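Local coordinates for spore germination protein B3 (Bacillus subtilis subsp. subtilis, PDB 3N54), which takes part in the spore germination response to the mixture of L-asparagine, glucose, fructose and potassium ions, as the lipoprotein component of a germinant receptor, at residues V291-K294 with L295-Y299; N319-K322 with G323-E327. All coordinates share one frame; numbering follows the deposited sequence.

Interaction 1: V291-K294 with L295-Y299; sequences VMDK and LQHEY. With SO4 (sulfate ion), chain B.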
loop_
_atom_site.group_PDB
_atom_site.type_symbol
_atom_site.label_atom_id
_atom_site.label_comp_id
_atom_site.label_asym_id
_atom_site.label_seq_id
_atom_site.Cartn_x
_atom_site.Cartn_y
_atom_site.Cartn_z
ATOM N N VAL A 291 1.075 5.597 -16.216
ATOM C CA VAL A 291 0.602 5.364 -14.849
ATOM C C VAL A 291 -0.611 6.243 -14.541
ATOM O O VAL A 291 -1.606 5.762 -13.999
ATOM C CB VAL A 291 1.707 5.623 -13.796
ATOM C CG1 VAL A 291 1.153 5.440 -12.383
ATOM C CG2 VAL A 291 2.895 4.698 -14.027
ATOM N N MET A 292 -0.532 7.518 -14.913
ATOM C CA MET A 292 -1.631 8.453 -14.674
ATOM C C MET A 292 -2.888 8.029 -15.436
ATOM O O MET A 292 -4.000 8.227 -14.972
ATOM C CB MET A 292 -1.224 9.876 -15.070
ATOM C CG MET A 292 -2.016 10.977 -14.376
ATOM S SD MET A 292 -1.919 10.932 -12.568
ATOM C CE MET A 292 -0.187 10.582 -12.304
ATOM N N ASP A 293 -2.701 7.437 -16.606
ATOM C CA ASP A 293 -3.820 6.942 -17.397
ATOM C C ASP A 293 -4.523 5.781 -16.680
ATOM O O ASP A 293 -5.749 5.696 -16.685
ATOM C CB ASP A 293 -3.333 6.498 -18.776
ATOM C CG ASP A 293 -4.463 6.312 -19.751
ATOM O OD1 ASP A 293 -5.030 7.324 -20.202
ATOM O OD2 ASP A 293 -4.770 5.155 -20.086
ATOM N N LYS A 294 -3.742 4.891 -16.070
ATOM C CA LYS A 294 -4.297 3.804 -15.263
ATOM C C LYS A 294 -5.037 4.351 -14.032
ATOM O O LYS A 294 -6.114 3.877 -13.696
ATOM C CB LYS A 294 -3.203 2.830 -14.818
ATOM C CG LYS A 294 -2.570 2.044 -15.957
ATOM C CD LYS A 294 -1.282 1.347 -15.532
ATOM C CE LYS A 294 -1.517 0.166 -14.600
ATOM N NZ LYS A 294 -2.188 -0.975 -15.276
ATOM N N LEU A 295 -4.463 5.353 -13.374
ATOM C CA LEU A 295 -5.101 5.940 -12.192
ATOM C C LEU A 295 -6.405 6.636 -12.567
ATOM O O LEU A 295 -7.420 6.488 -11.884
ATOM C CB LEU A 295 -4.163 6.924 -11.485
ATOM C CG LEU A 295 -2.926 6.331 -10.801
ATOM C CD1 LEU A 295 -2.095 7.434 -10.167
ATOM C CD2 LEU A 295 -3.314 5.289 -9.758
ATOM N N GLN A 296 -6.384 7.369 -13.675
ATOM C CA GLN A 296 -7.567 8.112 -14.109
ATOM C C GLN A 296 -8.672 7.252 -14.720
ATOM O O GLN A 296 -9.843 7.462 -14.419
ATOM C CB GLN A 296 -7.170 9.201 -15.103
ATOM C CG GLN A 296 -6.497 10.392 -14.462
ATOM C CD GLN A 296 -6.053 11.403 -15.497
ATOM O OE1 GLN A 296 -5.193 11.113 -16.320
ATOM N NE2 GLN A 296 -6.639 12.595 -15.460
ATOM N N HIS A 297 -8.312 6.284 -15.557
ATOM C CA HIS A 297 -9.321 5.564 -16.349
ATOM C C HIS A 297 -9.439 4.060 -16.093
ATOM O O HIS A 297 -10.424 3.455 -16.516
ATOM C CB HIS A 297 -9.080 5.837 -17.838
ATOM C CG HIS A 297 -8.914 7.292 -18.154
ATOM N ND1 HIS A 297 -9.935 8.209 -18.001
ATOM C CD2 HIS A 297 -7.843 7.993 -18.592
ATOM C CE1 HIS A 297 -9.500 9.409 -18.338
ATOM N NE2 HIS A 297 -8.234 9.306 -18.702
ATOM N N GLU A 298 -8.460 3.453 -15.428
ATOM C CA GLU A 298 -8.576 2.044 -15.055
ATOM C C GLU A 298 -9.080 1.958 -13.612
ATOM O O GLU A 298 -10.133 1.384 -13.359
ATOM C CB GLU A 298 -7.246 1.300 -15.210
ATOM C CG GLU A 298 -7.368 -0.221 -15.062
ATOM C CD GLU A 298 -6.031 -0.951 -15.109
ATOM O OE1 GLU A 298 -6.042 -2.184 -14.985
ATOM O OE2 GLU A 298 -4.970 -0.310 -15.266
ATOM N N TYR A 299 -8.335 2.546 -12.680
ATOM C CA TYR A 299 -8.684 2.491 -11.252
ATOM C C TYR A 299 -9.606 3.635 -10.818
ATOM O O TYR A 299 -10.351 3.491 -9.851
ATOM C CB TYR A 299 -7.415 2.431 -10.390
ATOM C CG TYR A 299 -6.527 1.290 -10.811
ATOM C CD1 TYR A 299 -5.252 1.516 -11.324
ATOM C CD2 TYR A 299 -6.996 -0.019 -10.776
ATOM C CE1 TYR A 299 -4.454 0.457 -11.750
ATOM C CE2 TYR A 299 -6.212 -1.078 -11.202
ATOM C CZ TYR A 299 -4.943 -0.832 -11.682
ATOM O OH TYR A 299 -4.170 -1.889 -12.095
HETATM S S SO4 B . -1.636 -3.075 -18.078
HETATM O O1 SO4 B . -3.051 -3.228 -17.766
HETATM O O2 SO4 B . -0.904 -4.207 -17.520
HETATM O O3 SO4 B . -1.117 -1.838 -17.507
HETATM O O4 SO4 B . -1.463 -3.025 -19.525
HETATM O O HOH W 1 -3.835 -3.375 -14.965
#

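Interaction 2: N319-K322 with G323-E327; sequences NKVK and GHWDE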
loop_
_atom_site.group_PDB
_atom_site.type_symbol
_atom_site.label_atom_id
_atom_site.label_comp_id
_atom_site.label_asym_id
_atom_site.label_seq_id
_atom_site.Cartn_x
_atom_site.Cartn_y
_atom_site.Cartn_z
ATOM N N ASN A 319 -13.960 23.420 -2.502
ATOM C CA ASN A 319 -15.219 23.308 -1.761
ATOM C C ASN A 319 -16.371 22.741 -2.600
ATOM O O ASN A 319 -17.223 22.020 -2.083
ATOM C CB ASN A 319 -15.614 24.672 -1.180
ATOM C CG ASN A 319 -16.769 24.583 -0.198
ATOM O OD1 ASN A 319 -17.641 25.452 -0.173
ATOM N ND2 ASN A 319 -16.785 23.531 0.614
ATOM N N LYS A 320 -16.385 23.066 -3.890
ATOM C CA LYS A 320 -17.425 22.589 -4.810
ATOM C C LYS A 320 -17.204 21.146 -5.281
ATOM O O LYS A 320 -18.170 20.406 -5.485
ATOM C CB LYS A 320 -17.507 23.512 -6.036
ATOM C CG LYS A 320 -18.633 23.162 -7.021
ATOM C CD LYS A 320 -18.585 24.035 -8.275
ATOM C CE LYS A 320 -19.534 23.503 -9.351
ATOM N NZ LYS A 320 -19.460 24.294 -10.620
ATOM N N VAL A 321 -15.941 20.753 -5.458
ATOM C CA VAL A 321 -15.602 19.419 -5.999
ATOM C C VAL A 321 -15.338 18.330 -4.942
ATOM O O VAL A 321 -15.473 17.140 -5.241
ATOM C CB VAL A 321 -14.381 19.499 -6.946
ATOM C CG1 VAL A 321 -14.673 20.453 -8.104
ATOM C CG2 VAL A 321 -13.135 19.934 -6.189
ATOM N N LYS A 322 -14.971 18.739 -3.725
ATOM C CA LYS A 322 -14.698 17.821 -2.600
ATOM C C LYS A 322 -15.445 16.491 -2.627
ATOM O O LYS A 322 -14.844 15.438 -2.425
ATOM C CB LYS A 322 -15.020 18.511 -1.267
ATOM C CG LYS A 322 -13.867 19.295 -0.680
ATOM C CD LYS A 322 -14.326 20.275 0.396
ATOM C CE LYS A 322 -14.883 19.574 1.623
ATOM N NZ LYS A 322 -15.126 20.538 2.736
ATOM N N GLY A 323 -16.752 16.546 -2.858
ATOM C CA GLY A 323 -17.598 15.354 -2.831
ATOM C C GLY A 323 -17.474 14.400 -4.005
ATOM O O GLY A 323 -17.993 13.284 -3.948
ATOM N N HIS A 324 -16.805 14.831 -5.070
ATOM C CA HIS A 324 -16.621 14.000 -6.265
ATOM C C HIS A 324 -15.261 14.286 -6.909
ATOM O O HIS A 324 -15.159 14.539 -8.113
ATOM C CB HIS A 324 -17.771 14.238 -7.255
ATOM C CG HIS A 324 -18.031 15.686 -7.543
ATOM N ND1 HIS A 324 -18.822 16.475 -6.734
ATOM C CD2 HIS A 324 -17.602 16.489 -8.547
ATOM C CE1 HIS A 324 -18.867 17.701 -7.226
ATOM N NE2 HIS A 324 -18.135 17.737 -8.325
ATOM N N TRP A 325 -14.215 14.237 -6.090
ATOM C CA TRP A 325 -12.863 14.546 -6.550
ATOM C C TRP A 325 -12.310 13.537 -7.553
ATOM O O TRP A 325 -11.590 13.922 -8.470
ATOM C CB TRP A 325 -11.905 14.658 -5.366
ATOM C CG TRP A 325 -10.483 14.633 -5.786
ATOM C CD1 TRP A 325 -9.553 13.696 -5.466
ATOM C CD2 TRP A 325 -9.837 15.563 -6.659
ATOM N NE1 TRP A 325 -8.356 13.997 -6.061
ATOM C CE2 TRP A 325 -8.502 15.139 -6.801
ATOM C CE3 TRP A 325 -10.255 16.717 -7.331
ATOM C CZ2 TRP A 325 -7.576 15.831 -7.586
ATOM C CZ3 TRP A 325 -9.336 17.405 -8.108
ATOM C CH2 TRP A 325 -8.010 16.960 -8.230
ATOM N N ASP A 326 -12.629 12.257 -7.379
ATOM C CA ASP A 326 -12.153 11.234 -8.312
ATOM C C ASP A 326 -12.698 11.476 -9.726
ATOM O O ASP A 326 -11.964 11.323 -10.705
ATOM C CB ASP A 326 -12.489 9.820 -7.814
ATOM C CG ASP A 326 -11.537 9.340 -6.713
ATOM O OD1 ASP A 326 -10.451 9.941 -6.537
ATOM O OD2 ASP A 326 -11.871 8.345 -6.035
ATOM N N GLU A 327 -13.967 11.874 -9.822
ATOM C CA GLU A 327 -14.580 12.220 -11.109
ATOM C C GLU A 327 -13.784 13.334 -11.777
ATOM O O GLU A 327 -13.448 13.246 -12.954
ATOM C CB GLU A 327 -16.037 12.654 -10.915
ATOM C CG GLU A 327 -16.786 12.985 -12.218
ATOM C CD GLU A 327 -18.173 13.596 -11.991
ATOM O OE1 GLU A 327 -18.804 14.005 -12.991
ATOM O OE2 GLU A 327 -18.633 13.674 -10.823
#

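Interaction 1: V291-K294 with L295-Y299
K294 and E298, one helical turn apart, form a salt bridge in which NZ of K294 meets OE2 of E298 at 2.9 Å, on the syn lone pair of the carboxylate. The two side chains run alongside each other in the same direction: that of E298 is extended, whereas the lysine chain bends at its last two torsions, the final one at 69°, which turns NZ toward OE2. The ammonium group also donates to a sulfate ion, NZ of K294 lying 2.6 Å from O3; the sulfate probably comes from the crystallisation liquor. A water donates to OE1 of E298 and to sulfate O1, so both carboxylate oxygens are engaged, and the lysine's charge is probably balanced by both the carboxylate and the sulfate.

At K294 the helix widens into a pi-type turn. The carbonyl O of K294 accepts from two amides: N of Y299 approaches at 2.8 Å, nearly along the C=O axis, while N of E298, at 2.9 Å, sits above the carbonyl plane with a more bent N-H...O angle of 138°. Earlier in the helix the i to i+4 pattern is regular, as N of Q296 to O of M292 at 2.8 Å illustrates.

On another side, D293 brings OD1 to the edge of the H297 ring, 3.3 Å from CD2, with carboxylate and ring planes 58° apart. Among the buried side chains, SD of M292 lies 4.2 Å from CD1 of L295.

This is the C-terminal end of helix 271-299. M292 and L295 pack against L204 of helix 198-208 and F329 of helix 325-331, M292 and Q296 touch F334 of strand 333-342, and NE2 of Q296 is held by the carbonyl oxygens of F329 and T332.

Interaction 2: N319-K322 with G323-E327
The carbonyl O of V321 receives the backbone N of H324 at 2.7 Å, with an N-H...O angle of 167°. This i to i+3 bond closes the turn by which the chain leaves one helix and enters the next: K322 is the first residue to depart from helical torsions, and H324 occupies the N-cap position.

The H324 side chain folds back over the same turn. Its CG stands between the backbone N and the carbonyl carbon (chi1 50°), and this places one ring face over V321, whose O lies 3.7 Å from the ring plane above its centre. CA of V321 adds a CH-pi contact, 4.1 Å from the ring centroid and 25° off the normal, while CE1 of H324 approaches O of K320 at 3.3 Å. Replacing H324 with an alanine would probably strip this cover from the V321 carbonyl and CA, leaving a gap beside the turn though the backbone bond could remain.

CG2 of V321 lies 4.5 Å from CE3 of W325. The turn joins helix 315-321 to helix 325-331, with W325 packed on S307 and I310 of helix 306-313 and its NE1 bonded to D302.

How the interactions relate
Interactions 1 and 2 follow in series along the C-terminal family region, their centres about 17 Å apart and their nearest atoms about 6 Å apart, so they do not touch. Helix 325-331 connects them: it starts in 323-327, and further along its F329 packs against M292 and L295 of 291-299. S330 is bonded to both sides, its OG meeting the carbonyl oxygens of Q296 and D326. The chain just beyond helix 271-299 adds another route, because T301 bonds to the side chain of D326 and shares a backbone hydrogen bond with L295. The sulfate bound by K294 lies at interaction 1.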